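Local coordinates for DUF1436 domain-containing protein (Neisseria meningitidis, PDB 2GKP) that is of uncharacterised function but belongs to the CdiI family and so probably acts as an immunity protein of contact-dependent growth inhibition, neutralising a toxin, at residues Leu47-Leu59 and Leu148-Lys160. Residues are numbered along the deposited sequence; the frame is centred on the assembly and turned at random.
Sequences LDTDNETLGTTVL and LDNSPEEIGAGLK
Gly55 and Gly156 bring helices 51-59 and 152-160 together in a glycine-mediated crossing, their axes only 6.5 Å apart and nearly perpendicular at 91°, on one side of the antiparallel sheet of this CdiI-family protein. Backbone meets backbone here. Gly55 CA lies 3.2 Å from Pro152 O in a CA-H...O contact, and Gly156 CA makes a longer counterpart, 3.5 Å from Asn51 O; with no side chain on either glycine, their CA atoms come within 4.1 Å of each other.

Knobs flank the crossing. Pro152 fits among Glu52, Gly55, Thr56 and Leu59, while Asn51 enters the hole formed by Glu153, Gly156, Ala157 and Lys160, its ND2 beside the Ala157 methyl. On the sheet side Leu54, Val58 and Leu159 form a buried apolar cluster: Val58 CG2 and Leu159 CD1 approach tip to tip at 3.7 Å, and both residues also rest on Ile116 of strand 112-119. Leu54 CD2 packs against Leu159 CB and lies 3.6 Å from Lys160 CG. Toward the more open end of the apolar patch, Leu59 crosses Ile155 at about a right angle, its CD2 reaching the exposed Leu148.

The outer side is looser. Glu52 and Glu153, both exposed, touch mainly through aliphatic carbons, with their CB atoms 4.1 Å apart. At the outer edge of the contact Lys160, extended beyond CG, crosses the Asn51 side chain at a slant, Lys160 CE 3.0 Å from Asn51 OD1, and carries its ammonium to the turn preceding helix 51-59. There Lys160 NZ donates a hydrogen bond to Thr49 O at 2.7 Å, almost in line with the carbonyl, at a C=O...N angle of 165°.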
# COMPACT_ATOMS: atom_id res chain seq x y z
N LEU A 47 10.82 8.52 7.80
CA LEU A 47 10.52 9.24 6.54
C LEU A 47 11.67 9.34 5.57
O LEU A 47 11.45 9.45 4.37
CB LEU A 47 10.01 10.64 6.86
CG LEU A 47 8.74 10.77 7.66
CD1 LEU A 47 8.37 12.24 7.84
CD2 LEU A 47 7.63 10.05 6.97
N ASP A 48 12.88 9.33 6.08
CA ASP A 48 14.07 9.43 5.21
C ASP A 48 14.78 8.10 5.06
O ASP A 48 16.00 8.07 4.82
CB ASP A 48 15.01 10.55 5.68
CG ASP A 48 15.54 10.33 7.06
OD1 ASP A 48 15.06 9.44 7.78
OD2 ASP A 48 16.47 11.07 7.46
N THR A 49 14.01 7.02 5.14
CA THR A 49 14.52 5.69 4.85
C THR A 49 15.23 5.72 3.52
O THR A 49 14.77 6.37 2.59
CB THR A 49 13.37 4.72 4.75
OG1 THR A 49 12.75 4.64 6.01
CG2 THR A 49 13.87 3.32 4.42
N ASP A 50 16.34 4.99 3.42
CA ASP A 50 17.06 4.99 2.18
C ASP A 50 16.27 4.30 1.07
O ASP A 50 15.39 3.47 1.35
CB ASP A 50 18.43 4.36 2.35
CG ASP A 50 18.36 2.90 2.51
OD1 ASP A 50 18.20 2.41 3.65
OD2 ASP A 50 18.52 2.24 1.47
N ASN A 51 16.54 4.69 -0.16
CA ASN A 51 15.79 4.13 -1.29
C ASN A 51 15.88 2.60 -1.37
O ASN A 51 14.89 1.94 -1.66
CB ASN A 51 16.26 4.77 -2.58
CG ASN A 51 15.79 6.21 -2.70
OD1 ASN A 51 14.94 6.63 -1.93
ND2 ASN A 51 16.32 6.95 -3.66
N GLU A 52 17.05 2.02 -1.09
CA GLU A 52 17.16 0.57 -1.17
C GLU A 52 16.23 -0.14 -0.15
O GLU A 52 15.58 -1.15 -0.51
CB GLU A 52 18.64 0.15 -1.09
CG GLU A 52 18.95 -1.26 -1.59
CD GLU A 52 18.67 -2.30 -0.54
OE1 GLU A 52 18.62 -1.91 0.64
OE2 GLU A 52 18.51 -3.51 -0.86
N THR A 53 16.10 0.40 1.06
CA THR A 53 15.24 -0.21 2.07
C THR A 53 13.77 -0.01 1.66
O THR A 53 12.95 -0.92 1.82
CB THR A 53 15.49 0.41 3.50
OG1 THR A 53 16.87 0.19 3.85
CG2 THR A 53 14.62 -0.26 4.56
N LEU A 54 13.44 1.16 1.15
CA LEU A 54 12.07 1.43 0.75
C LEU A 54 11.68 0.53 -0.44
O LEU A 54 10.61 -0.13 -0.42
CB LEU A 54 11.91 2.91 0.37
CG LEU A 54 10.52 3.37 -0.13
CD1 LEU A 54 9.43 2.95 0.90
CD2 LEU A 54 10.48 4.85 -0.48
N GLY A 55 12.55 0.43 -1.45
CA GLY A 55 12.27 -0.49 -2.58
C GLY A 55 12.12 -1.95 -2.15
O GLY A 55 11.15 -2.66 -2.54
N THR A 56 13.06 -2.43 -1.34
CA THR A 56 12.97 -3.81 -0.83
C THR A 56 11.71 -4.07 -0.02
O THR A 56 11.10 -5.14 -0.12
CB THR A 56 14.24 -4.14 -0.02
OG1 THR A 56 15.36 -4.09 -0.91
CG2 THR A 56 14.20 -5.52 0.65
N THR A 57 11.34 -3.12 0.82
CA THR A 57 10.16 -3.32 1.65
C THR A 57 8.91 -3.41 0.78
O THR A 57 8.06 -4.23 1.03
CB THR A 57 10.03 -2.16 2.71
OG1 THR A 57 11.26 -2.11 3.45
CG2 THR A 57 8.87 -2.39 3.66
N VAL A 58 8.81 -2.55 -0.24
CA VAL A 58 7.63 -2.61 -1.12
C VAL A 58 7.65 -3.89 -1.96
O VAL A 58 6.61 -4.56 -2.11
CB VAL A 58 7.51 -1.32 -1.98
CG1 VAL A 58 6.47 -1.50 -3.09
CG2 VAL A 58 7.09 -0.19 -1.06
N LEU A 59 8.82 -4.29 -2.44
CA LEU A 59 8.89 -5.62 -3.14
C LEU A 59 8.45 -6.78 -2.23
O LEU A 59 7.73 -7.71 -2.68
CB LEU A 59 10.28 -5.88 -3.73
CG LEU A 59 10.63 -4.99 -4.90
CD1 LEU A 59 12.15 -5.05 -5.16
CD2 LEU A 59 9.87 -5.39 -6.18
N LEU A 148 10.52 -4.60 -13.05
CA LEU A 148 11.42 -5.49 -12.30
C LEU A 148 12.85 -5.47 -12.85
O LEU A 148 13.75 -6.04 -12.24
CB LEU A 148 10.87 -6.92 -12.22
CG LEU A 148 9.55 -7.08 -11.45
CD1 LEU A 148 9.17 -8.55 -11.52
CD2 LEU A 148 9.75 -6.61 -9.99
N ASP A 149 13.06 -4.77 -13.96
CA ASP A 149 14.43 -4.51 -14.41
C ASP A 149 15.15 -3.63 -13.39
O ASP A 149 16.39 -3.63 -13.30
CB ASP A 149 14.44 -3.67 -15.69
CG ASP A 149 13.78 -4.34 -16.89
OD1 ASP A 149 13.56 -5.57 -16.94
OD2 ASP A 149 13.48 -3.58 -17.84
N ASN A 150 14.37 -2.78 -12.72
CA ASN A 150 14.92 -1.77 -11.79
C ASN A 150 15.39 -2.39 -10.49
O ASN A 150 14.76 -3.32 -9.99
CB ASN A 150 13.88 -0.65 -11.53
CG ASN A 150 13.58 0.19 -12.78
OD1 ASN A 150 12.49 0.12 -13.34
ND2 ASN A 150 14.59 0.95 -13.26
N SER A 151 16.48 -1.85 -9.93
CA SER A 151 16.97 -2.30 -8.63
C SER A 151 16.04 -1.81 -7.54
O SER A 151 15.27 -0.86 -7.79
CB SER A 151 18.33 -1.70 -8.36
OG SER A 151 18.22 -0.27 -8.32
N PRO A 152 16.07 -2.46 -6.36
CA PRO A 152 15.33 -1.94 -5.23
C PRO A 152 15.56 -0.46 -4.98
O PRO A 152 14.61 0.24 -4.62
CB PRO A 152 15.82 -2.80 -4.05
CG PRO A 152 16.14 -4.13 -4.70
CD PRO A 152 16.71 -3.76 -6.06
N GLU A 153 16.79 0.02 -5.18
CA GLU A 153 17.06 1.45 -4.96
C GLU A 153 16.34 2.36 -5.97
O GLU A 153 15.77 3.39 -5.57
CB GLU A 153 18.56 1.71 -4.90
CG GLU A 153 18.93 2.95 -4.14
CD GLU A 153 19.24 4.17 -5.02
OE1 GLU A 153 18.80 4.23 -6.18
OE2 GLU A 153 19.93 5.10 -4.53
N GLU A 154 16.30 1.98 -7.24
CA GLU A 154 15.56 2.69 -8.25
C GLU A 154 14.06 2.65 -7.98
O GLU A 154 13.34 3.64 -8.19
CB GLU A 154 15.86 2.09 -9.61
CG GLU A 154 17.28 2.46 -10.03
CD GLU A 154 17.73 1.68 -11.21
OE1 GLU A 154 17.06 0.73 -11.65
OE2 GLU A 154 18.82 2.00 -11.71
N ILE A 155 13.57 1.50 -7.52
CA ILE A 155 12.17 1.42 -7.12
C ILE A 155 11.88 2.39 -5.97
O ILE A 155 10.87 3.11 -6.01
CB ILE A 155 11.78 -0.04 -6.87
CG1 ILE A 155 11.90 -0.81 -8.20
CG2 ILE A 155 10.36 -0.13 -6.34
CD1 ILE A 155 11.84 -2.30 -8.05
N GLY A 156 12.76 2.44 -4.97
CA GLY A 156 12.60 3.39 -3.85
C GLY A 156 12.55 4.83 -4.32
O GLY A 156 11.70 5.61 -3.84
N ALA A 157 13.41 5.19 -5.28
CA ALA A 157 13.39 6.53 -5.85
C ALA A 157 12.04 6.83 -6.51
O ALA A 157 11.49 7.96 -6.39
CB ALA A 157 14.59 6.79 -6.82
N GLY A 158 11.51 5.86 -7.25
CA GLY A 158 10.25 6.09 -7.93
C GLY A 158 9.10 6.15 -6.94
O GLY A 158 8.15 6.89 -7.13
N LEU A 159 9.21 5.42 -5.84
CA LEU A 159 8.18 5.52 -4.79
C LEU A 159 8.14 6.91 -4.17
O LEU A 159 7.05 7.48 -3.95
CB LEU A 159 8.39 4.47 -3.69
CG LEU A 159 8.17 3.05 -4.23
CD1 LEU A 159 8.94 2.03 -3.42
CD2 LEU A 159 6.69 2.76 -4.19
N LYS A 160 9.32 7.44 -3.86
CA LYS A 160 9.41 8.77 -3.25
C LYS A 160 8.92 9.83 -4.24
O LYS A 160 8.27 10.81 -3.84
CB LYS A 160 10.86 9.03 -2.82
CG LYS A 160 11.21 8.22 -1.60
CD LYS A 160 12.52 8.67 -0.97
CE LYS A 160 13.03 7.69 0.08
NZ LYS A 160 14.38 8.12 0.62